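Local coordinates for alpha-l-arabinofuranosidase domain protein (Thermotoga maritima, PDB 4ATW) that probably removes non-reducing terminal alpha-L-arabinofuranosyl residues from arabinose-containing glycans by hydrolysis, as a thermostable alpha-L-arabinofuranosidase, at residues 421-426 with 463-468; 360-365 with 394-399; 432-437 with 457-462; 351-356 with 476-481; 14-19 with 311-316. One frame throughout, in Å; residues are numbered along the deposited sequence.

Contact 1: 421-426 with 463-468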
# COMPACT_ATOMS: atom_id res chain seq x y z
N PRO A 421 12.02 24.16 16.56
CA PRO A 421 13.37 24.49 16.07
C PRO A 421 14.01 23.25 15.47
O PRO A 421 14.44 22.36 16.20
CB PRO A 421 14.11 24.88 17.34
CG PRO A 421 13.49 23.98 18.35
CD PRO A 421 12.01 24.04 18.03
N ILE A 422 14.06 23.18 14.15
CA ILE A 422 14.67 22.02 13.51
C ILE A 422 16.17 22.35 13.42
O ILE A 422 16.55 23.50 13.57
CB ILE A 422 14.01 21.76 12.10
CG1 ILE A 422 14.71 22.57 11.02
CG2 ILE A 422 12.57 22.23 12.08
CD1 ILE A 422 16.04 21.95 10.52
N ARG A 423 17.02 21.36 13.21
CA ARG A 423 18.45 21.63 13.07
C ARG A 423 19.09 20.54 12.22
O ARG A 423 18.84 19.35 12.44
CB ARG A 423 19.11 21.71 14.44
CG ARG A 423 19.96 20.51 14.83
CD ARG A 423 21.45 20.72 14.57
NE ARG A 423 22.01 21.86 15.32
CZ ARG A 423 23.31 22.12 15.45
NH1 ARG A 423 24.22 21.34 14.90
NH2 ARG A 423 23.71 23.19 16.13
N VAL A 424 19.91 20.94 11.27
CA VAL A 424 20.55 19.98 10.38
C VAL A 424 22.08 20.08 10.45
O VAL A 424 22.65 20.97 9.84
CB VAL A 424 20.09 20.25 8.95
CG1 VAL A 424 20.39 19.08 8.09
CG2 VAL A 424 18.62 20.60 8.94
N GLU A 425 22.73 19.17 11.17
CA GLU A 425 24.20 19.19 11.32
C GLU A 425 24.99 19.57 10.07
O GLU A 425 25.01 18.84 9.07
CB GLU A 425 24.70 17.83 11.82
CG GLU A 425 24.07 17.41 13.13
CD GLU A 425 24.46 18.32 14.28
OE1 GLU A 425 25.40 19.11 14.11
OE2 GLU A 425 23.83 18.23 15.36
N GLY A 426 25.65 20.73 10.14
CA GLY A 426 26.46 21.24 9.04
C GLY A 426 25.78 21.57 7.72
O GLY A 426 26.32 21.27 6.66
N VAL A 463 17.01 28.48 4.93
CA VAL A 463 17.29 27.56 6.02
C VAL A 463 18.77 27.56 6.39
O VAL A 463 19.62 27.88 5.55
CB VAL A 463 16.86 26.12 5.66
CG1 VAL A 463 15.38 26.09 5.25
CG2 VAL A 463 17.74 25.59 4.54
N ASP A 464 19.09 27.21 7.63
CA ASP A 464 20.48 27.18 8.11
C ASP A 464 20.67 25.98 9.03
O ASP A 464 19.70 25.33 9.41
CB ASP A 464 20.81 28.47 8.88
CG ASP A 464 22.32 28.80 8.90
OD1 ASP A 464 23.16 27.87 8.87
OD2 ASP A 464 22.65 30.01 8.96
N THR A 465 21.93 25.71 9.39
CA THR A 465 22.28 24.60 10.29
C THR A 465 21.34 24.52 11.48
O THR A 465 21.15 23.47 12.10
CB THR A 465 23.71 24.79 10.79
OG1 THR A 465 24.60 24.70 9.66
CG2 THR A 465 24.07 23.76 11.90
N GLU A 466 20.74 25.64 11.80
CA GLU A 466 19.80 25.71 12.88
C GLU A 466 18.73 26.72 12.45
O GLU A 466 19.05 27.80 11.96
CB GLU A 466 20.51 26.16 14.14
CG GLU A 466 19.62 26.22 15.35
CD GLU A 466 19.41 24.87 16.00
OE1 GLU A 466 20.43 24.24 16.36
OE2 GLU A 466 18.24 24.46 16.15
N PHE A 467 17.46 26.35 12.57
CA PHE A 467 16.41 27.28 12.23
C PHE A 467 15.06 26.88 12.78
O PHE A 467 14.96 26.04 13.68
CB PHE A 467 16.34 27.52 10.70
CG PHE A 467 15.79 26.38 9.91
CD1 PHE A 467 14.43 26.29 9.63
CD2 PHE A 467 16.64 25.41 9.37
CE1 PHE A 467 13.91 25.26 8.81
CE2 PHE A 467 16.13 24.38 8.55
CZ PHE A 467 14.76 24.31 8.27
N GLU A 468 14.03 27.53 12.27
CA GLU A 468 12.65 27.27 12.69
C GLU A 468 11.71 27.38 11.50
O GLU A 468 12.01 28.03 10.49
CB GLU A 468 12.18 28.28 13.77
CG GLU A 468 12.90 28.27 15.11
CD GLU A 468 12.18 29.12 16.16
OE1 GLU A 468 11.75 30.25 15.84
OE2 GLU A 468 12.06 28.67 17.32
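Ile-422 lays its CG1 over one face of the Phe-467 ring, and this is the closely packed side of the contact, where Ile-422 is buried. The carbon stands 3.4 Å from the centroid of the Phe-467 ring, close to the ring normal, in a CH-pi contact. Both residues place their gamma atom between the backbone N and the carbonyl carbon (chi1 87° for Ile-422 and 72° for Phe-467), which turns the two chains onto each other on the apolar face of the sheet. Val-463 CB covers the other face of the ring, so the phenyl group is held between two aliphatic side chains. The backbones run antiparallel beneath it: Phe-467 N gives a nearly straight bond to Ile-422 O at 3.2 Å, and farther on Val-424 N bonds to Thr-465 O at 2.9 Å.

The other side, with Arg-423 and Glu-466, is partly open to solvent and held by charge. Arg-423 NE meets Glu-466 OE1 at 3.0 Å; the oxygen lies in the guanidinium plane, yet it is approached from above its own carboxylate plane, the two flat groups being turned 59° apart. Arg-423 NH1 also forms a salt bridge with Glu-425 OE1, and Thr-465 CG2 rests over a face of the guanidinium. Glu-466 OE2 has a second cation in Arg-4 of strand 4-8, which carries the ionic network into the next strand.

Such a two-faced antiparallel pair, joined to strand 4-8, is consistent with the C-terminal beta domain, probably a beta-sandwich, of this arabinofuranosidase family.

Contact 2: 360-365 with 394-399; sequences KLVKTH and AAASIS
This is a largely buried antiparallel strand pairing between residues 360-365 and 394-399, the two arms of the long beta hairpin built from strands 360-376 and 383-398. Lys-360 and Ile-398 form a hydrogen-bonded pair: Ile-398 N donates to Lys-360 O at 2.9 Å, and Lys-360 N returns a longer bond to Ile-398 O at 3.3 Å, both donors lying in the carbonyl plane. Val-362 N also points to Ala-396 O, although the position of this oxygen is less sure. Between these rungs, Leu-361 and Ser-397 make a non-hydrogen-bonded pair, with Ser-397 CA lying close to Lys-360 O in a bent CA-H...O contact.

The hairpin belongs to the mixed sheet, where strand 360-376 also pairs with strands 4-8 and 11-15, and its two faces meet different partners. On the face carrying Val-362, Ala-396 and Ile-398, Val-362 CG1 sets itself against Ile-398 CG1 at 3.4 Å, the two side chains crossing at about a right angle. With chi1 at -65°, CG1 of Val-362 lies opposite its own carbonyl carbon, which brings it against Ile-398. Val-7 of strand 4-8 packs over Val-362 and Ala-396. Thr-364 comes in farther along, its CB 3.7 Å from Ala-396 CB.

On the face of Leu-361 and Ser-397, Leu-361 CD1 reaches Ala-395 CB at 4.3 Å, and Gln-313 of helix 299-313 touches Ala-395 and Ser-397. The buried hydroxyl of Ser-397 finds its main partner in Gly-358 N.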
# COMPACT_ATOMS: atom_id res chain seq x y z
N LYS A 360 17.27 6.90 1.03
CA LYS A 360 17.99 6.53 2.25
C LYS A 360 17.46 7.30 3.46
O LYS A 360 17.15 8.49 3.34
CB LYS A 360 19.50 6.82 2.12
CG LYS A 360 20.22 6.20 0.92
CD LYS A 360 21.67 6.69 0.90
CE LYS A 360 22.38 6.50 -0.46
NZ LYS A 360 22.60 5.07 -0.78
N LEU A 361 17.36 6.62 4.61
CA LEU A 361 16.87 7.22 5.87
C LEU A 361 18.08 7.71 6.63
O LEU A 361 19.04 6.95 6.79
CB LEU A 361 16.17 6.19 6.72
CG LEU A 361 15.53 6.71 7.99
CD1 LEU A 361 14.35 7.56 7.58
CD2 LEU A 361 15.06 5.57 8.90
N VAL A 362 18.03 8.95 7.12
CA VAL A 362 19.18 9.55 7.80
C VAL A 362 18.91 9.90 9.24
O VAL A 362 17.82 10.33 9.56
CB VAL A 362 19.65 10.80 7.06
CG1 VAL A 362 20.17 10.43 5.69
CG2 VAL A 362 18.51 11.79 6.93
N LYS A 363 19.91 9.71 10.10
CA LYS A 363 19.77 9.97 11.53
C LYS A 363 18.84 11.15 11.67
O LYS A 363 19.14 12.26 11.25
CB LYS A 363 21.13 10.22 12.18
CG LYS A 363 21.09 10.46 13.69
CD LYS A 363 20.71 9.21 14.44
CE LYS A 363 21.13 9.29 15.92
NZ LYS A 363 20.24 10.12 16.80
N THR A 364 17.68 10.88 12.25
CA THR A 364 16.68 11.91 12.45
C THR A 364 16.12 11.59 13.84
O THR A 364 15.71 10.46 14.11
CB THR A 364 15.60 11.94 11.31
OG1 THR A 364 14.38 12.48 11.82
CG2 THR A 364 15.36 10.53 10.71
N HIS A 365 16.13 12.59 14.73
CA HIS A 365 15.67 12.41 16.10
C HIS A 365 14.72 13.55 16.45
O HIS A 365 15.10 14.71 16.35
CB HIS A 365 16.90 12.44 17.01
CG HIS A 365 16.59 12.50 18.47
ND1 HIS A 365 15.69 13.40 19.00
CD2 HIS A 365 17.10 11.81 19.51
CE1 HIS A 365 15.66 13.27 20.32
NE2 HIS A 365 16.51 12.31 20.65
N ALA A 394 8.60 12.74 12.56
CA ALA A 394 9.19 13.07 11.27
C ALA A 394 10.31 12.11 10.83
O ALA A 394 10.85 11.32 11.61
CB ALA A 394 9.70 14.46 11.31
N ALA A 395 10.65 12.21 9.54
CA ALA A 395 11.65 11.33 8.96
C ALA A 395 12.41 12.04 7.87
O ALA A 395 11.83 12.61 6.96
CB ALA A 395 10.98 10.09 8.41
N ALA A 396 13.73 11.97 7.98
CA ALA A 396 14.61 12.63 7.06
C ALA A 396 15.24 11.67 6.07
O ALA A 396 15.94 10.73 6.47
CB ALA A 396 15.68 13.35 7.84
N SER A 397 15.02 11.91 4.79
CA SER A 397 15.58 11.04 3.77
C SER A 397 16.53 11.83 2.89
O SER A 397 16.43 13.05 2.81
CB SER A 397 14.47 10.44 2.92
OG SER A 397 13.38 11.34 2.82
N ILE A 398 17.43 11.11 2.22
CA ILE A 398 18.42 11.68 1.32
C ILE A 398 18.29 11.04 -0.05
O ILE A 398 18.03 9.84 -0.14
CB ILE A 398 19.79 11.36 1.82
CG1 ILE A 398 20.15 12.36 2.89
CG2 ILE A 398 20.77 11.34 0.70
CD1 ILE A 398 21.62 12.33 3.24
N SER A 399 18.48 11.80 -1.13
CA SER A 399 18.36 11.21 -2.46
C SER A 399 19.51 10.21 -2.70
O SER A 399 20.46 10.15 -1.91
CB SER A 399 18.33 12.31 -3.55
OG SER A 399 19.60 12.90 -3.77

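Contact 3: 432-437 with 457-462; sequences ATVYTL and TSETIT
Val-434 and Ile-461 supply the apolar touch of this contact, CG1 of Val-434 lying 3.8 Å from CD1 of Ile-461 as the two side chains pass at a slant. CG2 of Val-434 has the Glu-459 chain running alongside it in the same direction. Ser-458 CB comes up obliquely to the ring of Tyr-435, 4.0 Å from its CD2, and the CG2 methyl of Thr-460 lies near Ala-432 O.

Backbone bonds set these side chains in place. Ile-461 N donates to Ala-432 O at 2.7 Å and Val-434 N to Glu-459 O at 2.8 Å, each nearly along the C=O axis of its acceptor. At the far end Thr-436 and Thr-457 are paired in both directions, Thr-436 N to Thr-457 O at 3.2 Å and Thr-457 N to Thr-436 O at 3.1 Å. With chi1 at 59°, Thr-457 swings its OG1 to the carbonyl of Thr-436 for a weak added bond. The result is a regular antiparallel pair where strand 433-438 meets the end of strand 455-457 at Thr-436, then a looser edge with one-way bonds, along which the irregular 458-462 chain follows at the surface.

Farther out, strand 475-481 flanks 433-438 on its other edge, bonding through the backbone of Thr-433, Tyr-435 and Leu-437. Tyr-435 also stacks on the ring of His-356 and touches Leu-352 of helix 345-355, so the tyrosine beside Ser-458 is positioned from the helix side as well.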
# COMPACT_ATOMS: atom_id res chain seq x y z
N ALA A 432 15.93 26.51 0.69
CA ALA A 432 15.05 25.37 0.53
C ALA A 432 13.57 25.74 0.29
O ALA A 432 13.13 26.85 0.60
CB ALA A 432 15.15 24.49 1.76
N THR A 433 12.81 24.81 -0.27
CA THR A 433 11.38 25.01 -0.54
C THR A 433 10.56 23.95 0.21
O THR A 433 10.92 22.78 0.20
CB THR A 433 11.12 24.97 -2.06
OG1 THR A 433 9.78 24.51 -2.29
CG2 THR A 433 12.17 24.09 -2.78
N VAL A 434 9.48 24.35 0.89
CA VAL A 434 8.68 23.36 1.63
C VAL A 434 7.31 23.09 1.05
O VAL A 434 6.51 24.02 0.85
CB VAL A 434 8.45 23.75 3.14
CG1 VAL A 434 9.71 24.29 3.74
CG2 VAL A 434 7.28 24.73 3.30
N TYR A 435 7.03 21.81 0.80
CA TYR A 435 5.71 21.46 0.28
C TYR A 435 4.91 20.94 1.41
O TYR A 435 5.28 19.94 2.00
CB TYR A 435 5.81 20.41 -0.81
CG TYR A 435 6.85 20.72 -1.83
CD1 TYR A 435 8.19 20.47 -1.57
CD2 TYR A 435 6.49 21.26 -3.06
CE1 TYR A 435 9.17 20.75 -2.52
CE2 TYR A 435 7.47 21.56 -4.02
CZ TYR A 435 8.81 21.29 -3.75
OH TYR A 435 9.79 21.55 -4.68
N THR A 436 3.82 21.62 1.73
CA THR A 436 2.98 21.19 2.83
C THR A 436 1.56 20.86 2.36
O THR A 436 1.03 21.47 1.41
CB THR A 436 2.94 22.27 3.92
OG1 THR A 436 1.87 23.18 3.66
CG2 THR A 436 4.25 23.07 3.92
N LEU A 437 0.95 19.89 3.04
CA LEU A 437 -0.40 19.45 2.70
C LEU A 437 -1.38 19.52 3.85
O LEU A 437 -1.21 18.84 4.87
CB LEU A 437 -0.36 18.01 2.16
CG LEU A 437 -1.66 17.21 2.12
CD1 LEU A 437 -2.71 17.91 1.26
CD2 LEU A 437 -1.35 15.83 1.58
N THR A 457 0.97 22.58 -1.45
CA THR A 457 1.40 23.94 -1.81
C THR A 457 2.85 24.25 -1.43
O THR A 457 3.26 24.06 -0.28
CB THR A 457 0.52 24.96 -1.11
OG1 THR A 457 0.63 24.75 0.31
CG2 THR A 457 -0.96 24.78 -1.54
N SER A 458 3.61 24.74 -2.40
CA SER A 458 5.01 25.06 -2.14
C SER A 458 5.12 26.42 -1.49
O SER A 458 4.14 27.15 -1.35
CB SER A 458 5.81 25.15 -3.46
OG SER A 458 5.32 26.17 -4.31
N GLU A 459 6.34 26.76 -1.09
CA GLU A 459 6.61 28.02 -0.44
C GLU A 459 8.11 27.99 -0.23
O GLU A 459 8.66 26.95 0.14
CB GLU A 459 5.87 28.01 0.90
CG GLU A 459 5.95 29.31 1.68
CD GLU A 459 6.47 29.12 3.10
OE1 GLU A 459 7.64 28.69 3.23
OE2 GLU A 459 5.73 29.39 4.08
N THR A 460 8.79 29.11 -0.46
CA THR A 460 10.23 29.13 -0.30
C THR A 460 10.68 29.57 1.08
O THR A 460 9.97 30.28 1.79
CB THR A 460 10.89 30.01 -1.36
OG1 THR A 460 10.40 29.59 -2.63
CG2 THR A 460 12.42 29.83 -1.34
N ILE A 461 11.87 29.12 1.45
CA ILE A 461 12.45 29.44 2.75
C ILE A 461 13.96 29.51 2.72
O ILE A 461 14.63 28.95 1.85
CB ILE A 461 12.05 28.39 3.82
CG1 ILE A 461 10.60 28.57 4.21
CG2 ILE A 461 12.92 28.53 5.07
CD1 ILE A 461 10.21 27.71 5.36
N THR A 462 14.49 30.23 3.70
CA THR A 462 15.92 30.37 3.87
C THR A 462 16.13 29.47 5.07
O THR A 462 15.47 29.65 6.10
CB THR A 462 16.31 31.81 4.21
OG1 THR A 462 15.48 32.27 5.30
CG2 THR A 462 16.14 32.73 2.99

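Contact 4: 351-356 with 476-481; sequences ELIVNH and CSVIEV
Leu-352 and Val-478 make the apolar centre, sliding past each other in opposite directions with Leu-352 CD1 3.9 Å from Val-478 CG2. Ile-353 CD1 comes to the same methyl at 4.1 Å, crossing at a slant. The other branch of Leu-352, CD2, rests 4.0 Å from Cys-476 SG, a sulfur tied by a disulfide to Cys-306 of helix 299-313. Val-478 CG1, opposite its backbone N at chi1 -180°, faces the end of the helix and meets His-356 CB at 3.7 Å.

The last turn of helix 345-355 thus lies on one face of the sheet over strand 475-481, the segment axes 9.1 Å apart and 27° from parallel. It is helix-on-sheet packing, and the disulfide covalently joins that same strand to a second helix.

At the polar edge, His-356 ND1 donates to Glu-480 OE1 at 2.7 Å in a nearly straight bond. The oxygen lies in the ring plane and is met on its syn side, but tilted out of the carboxylate plane, with ring and carboxylate turned 39° apart. Glu-480 gets there by a chain extended beyond CG, and the bond limits rotation of the imidazole.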
# COMPACT_ATOMS: atom_id res chain seq x y z
N GLU A 351 0.83 11.71 -3.12
CA GLU A 351 1.36 12.69 -4.07
C GLU A 351 2.52 13.43 -3.41
O GLU A 351 3.59 13.64 -4.01
CB GLU A 351 0.29 13.70 -4.49
CG GLU A 351 0.53 14.26 -5.88
CD GLU A 351 -0.40 15.41 -6.24
OE1 GLU A 351 -1.57 15.42 -5.80
OE2 GLU A 351 0.05 16.30 -7.00
N LEU A 352 2.29 13.80 -2.15
CA LEU A 352 3.28 14.53 -1.39
C LEU A 352 4.52 13.73 -1.06
O LEU A 352 5.63 14.11 -1.42
CB LEU A 352 2.68 15.06 -0.11
CG LEU A 352 3.65 15.75 0.83
CD1 LEU A 352 4.29 16.91 0.15
CD2 LEU A 352 2.88 16.18 2.07
N ILE A 353 4.35 12.59 -0.39
CA ILE A 353 5.53 11.82 -0.00
C ILE A 353 6.27 11.11 -1.10
O ILE A 353 7.48 11.00 -1.03
CB ILE A 353 5.24 10.79 1.10
CG1 ILE A 353 4.44 11.42 2.23
CG2 ILE A 353 6.56 10.29 1.67
CD1 ILE A 353 5.20 12.50 3.00
N VAL A 354 5.58 10.62 -2.12
CA VAL A 354 6.32 9.91 -3.16
C VAL A 354 7.18 10.83 -4.02
O VAL A 354 8.25 10.46 -4.49
CB VAL A 354 5.38 9.08 -4.08
CG1 VAL A 354 4.64 8.05 -3.27
CG2 VAL A 354 4.41 9.99 -4.82
N ASN A 355 6.73 12.06 -4.22
CA ASN A 355 7.49 12.97 -5.04
C ASN A 355 8.51 13.80 -4.25
O ASN A 355 9.31 14.54 -4.84
CB ASN A 355 6.54 13.86 -5.81
CG ASN A 355 5.76 13.10 -6.86
OD1 ASN A 355 6.31 12.70 -7.88
ND2 ASN A 355 4.47 12.90 -6.60
N HIS A 356 8.48 13.68 -2.93
CA HIS A 356 9.39 14.45 -2.07
C HIS A 356 9.96 13.55 -0.97
O HIS A 356 9.75 13.79 0.21
CB HIS A 356 8.64 15.66 -1.48
CG HIS A 356 8.06 16.57 -2.53
ND1 HIS A 356 8.84 17.34 -3.37
CD2 HIS A 356 6.78 16.75 -2.96
CE1 HIS A 356 8.07 17.93 -4.27
NE2 HIS A 356 6.82 17.58 -4.04
N CYS A 476 1.01 17.99 7.05
CA CYS A 476 2.06 17.05 6.74
C CYS A 476 2.93 17.85 5.81
O CYS A 476 2.44 18.36 4.80
CB CYS A 476 1.40 15.87 6.05
SG CYS A 476 2.35 14.39 5.59
N SER A 477 4.20 18.00 6.15
CA SER A 477 5.09 18.81 5.34
C SER A 477 6.42 18.15 5.02
O SER A 477 6.91 17.31 5.77
CB SER A 477 5.35 20.14 6.06
OG SER A 477 4.14 20.75 6.53
N VAL A 478 7.00 18.52 3.90
CA VAL A 478 8.30 18.00 3.50
C VAL A 478 9.18 19.20 3.13
O VAL A 478 8.95 19.89 2.11
CB VAL A 478 8.24 17.10 2.26
CG1 VAL A 478 9.65 16.60 1.91
CG2 VAL A 478 7.25 15.99 2.48
N ILE A 479 10.17 19.46 3.96
CA ILE A 479 11.08 20.56 3.70
C ILE A 479 12.11 19.95 2.76
O ILE A 479 12.82 19.02 3.13
CB ILE A 479 11.73 21.06 5.02
CG1 ILE A 479 10.65 21.63 5.95
CG2 ILE A 479 12.71 22.14 4.72
CD1 ILE A 479 11.13 22.04 7.34
N GLU A 480 12.18 20.46 1.54
CA GLU A 480 13.12 19.95 0.55
C GLU A 480 14.27 20.92 0.40
O GLU A 480 14.14 21.97 -0.23
CB GLU A 480 12.42 19.78 -0.79
CG GLU A 480 13.21 19.02 -1.80
CD GLU A 480 12.37 18.70 -3.03
OE1 GLU A 480 11.50 17.79 -2.94
OE2 GLU A 480 12.57 19.37 -4.08
N VAL A 481 15.40 20.52 0.95
CA VAL A 481 16.61 21.35 0.98
C VAL A 481 17.79 20.79 0.20
O VAL A 481 17.63 19.84 -0.55
CB VAL A 481 17.07 21.56 2.47
CG1 VAL A 481 17.57 20.24 3.03
CG2 VAL A 481 18.16 22.64 2.58

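Contact 5: 14-19 with 311-316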
# COMPACT_ATOMS: atom_id res chain seq x y z
N LYS A 14 19.55 3.53 7.09
CA LYS A 14 19.24 2.34 6.32
C LYS A 14 18.55 2.74 5.04
O LYS A 14 18.17 3.88 4.86
CB LYS A 14 18.34 1.42 7.14
CG LYS A 14 17.13 2.10 7.73
CD LYS A 14 16.52 1.27 8.87
CE LYS A 14 15.27 1.93 9.49
NZ LYS A 14 14.86 1.25 10.76
N PRO A 15 18.39 1.81 4.13
CA PRO A 15 17.72 2.23 2.91
C PRO A 15 16.23 2.32 3.18
O PRO A 15 15.76 1.96 4.27
CB PRO A 15 18.05 1.10 1.93
CG PRO A 15 19.39 0.57 2.42
CD PRO A 15 19.66 1.47 3.61
N ILE A 16 15.48 2.83 2.21
CA ILE A 16 14.03 2.90 2.33
C ILE A 16 13.54 2.09 1.15
O ILE A 16 13.71 2.52 -0.00
CB ILE A 16 13.50 4.32 2.19
CG1 ILE A 16 14.02 5.15 3.35
CG2 ILE A 16 11.96 4.35 2.15
CD1 ILE A 16 13.54 6.59 3.33
N SER A 17 12.98 0.91 1.43
CA SER A 17 12.48 0.02 0.38
C SER A 17 11.50 0.81 -0.46
O SER A 17 10.47 1.28 0.02
CB SER A 17 11.80 -1.20 1.01
OG SER A 17 11.35 -2.09 0.01
N ARG A 18 11.83 0.97 -1.73
CA ARG A 18 10.97 1.75 -2.59
C ARG A 18 9.57 1.19 -2.70
O ARG A 18 8.67 1.87 -3.21
CB ARG A 18 11.59 1.87 -3.98
CG ARG A 18 11.70 0.59 -4.74
CD ARG A 18 11.48 0.90 -6.20
NE ARG A 18 11.48 -0.29 -7.02
CZ ARG A 18 10.75 -0.42 -8.12
NH1 ARG A 18 9.95 0.58 -8.50
NH2 ARG A 18 10.80 -1.54 -8.84
N HIS A 19 9.36 -0.03 -2.20
CA HIS A 19 8.05 -0.67 -2.28
C HIS A 19 7.09 -0.45 -1.13
O HIS A 19 6.12 -1.20 -0.97
CB HIS A 19 8.22 -2.17 -2.50
CG HIS A 19 8.64 -2.51 -3.89
ND1 HIS A 19 9.90 -2.95 -4.20
CD2 HIS A 19 7.97 -2.44 -5.06
CE1 HIS A 19 10.00 -3.14 -5.50
NE2 HIS A 19 8.84 -2.84 -6.05
N LEU A 311 6.04 6.47 8.98
CA LEU A 311 6.37 5.31 9.81
C LEU A 311 7.14 4.30 8.94
O LEU A 311 8.27 3.91 9.24
CB LEU A 311 5.07 4.70 10.33
CG LEU A 311 5.29 3.50 11.23
CD1 LEU A 311 6.01 3.93 12.48
CD2 LEU A 311 3.98 2.87 11.61
N LEU A 312 6.51 3.91 7.83
CA LEU A 312 7.12 2.97 6.90
C LEU A 312 8.45 3.49 6.46
O LEU A 312 9.43 2.75 6.38
CB LEU A 312 6.22 2.75 5.68
CG LEU A 312 4.90 2.05 6.01
CD1 LEU A 312 4.03 2.02 4.78
CD2 LEU A 312 5.13 0.61 6.50
N GLN A 313 8.50 4.79 6.20
CA GLN A 313 9.74 5.38 5.73
C GLN A 313 10.85 4.94 6.68
O GLN A 313 11.96 4.55 6.25
CB GLN A 313 9.57 6.91 5.66
CG GLN A 313 10.65 7.62 4.86
CD GLN A 313 10.14 8.86 4.08
OE1 GLN A 313 9.35 8.72 3.13
NE2 GLN A 313 10.60 10.07 4.47
N LYS A 314 10.55 4.91 7.98
CA LYS A 314 11.59 4.52 8.90
C LYS A 314 11.57 3.11 9.38
O LYS A 314 12.30 2.79 10.31
CB LYS A 314 11.69 5.47 10.11
CG LYS A 314 10.40 6.04 10.63
CD LYS A 314 10.72 7.22 11.55
CE LYS A 314 9.52 7.67 12.36
NZ LYS A 314 9.94 8.69 13.35
N MET A 315 10.76 2.25 8.74
CA MET A 315 10.70 0.84 9.13
C MET A 315 10.79 -0.10 7.95
O MET A 315 10.68 -1.32 8.09
CB MET A 315 9.39 0.55 9.87
CG MET A 315 9.47 0.79 11.36
SD MET A 315 7.88 0.70 12.13
CE MET A 315 7.60 -1.05 12.10
N SER A 316 11.02 0.46 6.77
CA SER A 316 11.09 -0.33 5.55
C SER A 316 12.05 -1.49 5.64
O SER A 316 12.09 -2.33 4.74
CB SER A 316 11.50 0.56 4.36
OG SER A 316 12.72 1.22 4.64
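Lys-14 reaches the end of the helix by its torsions: with chi1 at 51° its CG lies between the backbone N and the carbonyl carbon, and the rest of the chain runs out straight to put NZ 3.0 Å from Lys-314 O. The ammonium sits above the plane of that carbonyl, not on a lone pair, and CE lies close to the same oxygen. Ser-316 uses the same first rotamer, which swings its OG toward the 14-19 segment, where Ser-17 N gives it a weak bond at 3.2 Å. The beta carbons of the two serines also meet, Ser-17 CB lying 3.8 Å from Ser-316 CB, while the hydroxyl of Ser-17 bonds instead to Pro-320 O.

Beside these polar groups, Ile-16 inserts its CD1 against Gln-313 CG at 3.4 Å. Ile-16 is extended at chi2, so the methyl goes on past the carbonyl of Gln-313 to the aliphatic part of that chain, whose amide oxygen bonds to Tyr-21.

Lys-314 is the first residue to leave the helical conformation. The ammonium group of Lys-14 near the C-terminal end of the helix, where the dipole leaves partial negative charge, is probably stabilised there; Asp-317 is a second partner of Lys-14 NZ, in a salt bridge.

Helix 299-313 therefore ends against the chain that leaves strand 11-15 of the mixed beta sheet and heads for strand 23-24, the first of the eight-stranded parallel sheet, with Ile-16 packing on strands 360-376 and 383-398, and Gln-313 on 383-398, at this junction.

All five contacts reach one mixed sheet. Contact 2 is the most buried, a hairpin ladder with aliphatic side chains; contact 3 is a surface pairing held mostly by backbone bonds, and contact 1, farthest from the centre of the chain, adds a salt-bridge network. Contacts 4 and 5 instead bring helix ends to the sheet, through an apolar core with a His-carboxylate bond in one and a lysine at a helix terminus in the other. Contacts 3 and 4 share neighbouring strands 433-438 and 475-481, while contacts 2 and 5 meet where Leu-361 N bonds to Lys-14 O. Contact 1 touches contacts 3 and 4 through Val-463, which packs on Ala-432 and Val-481.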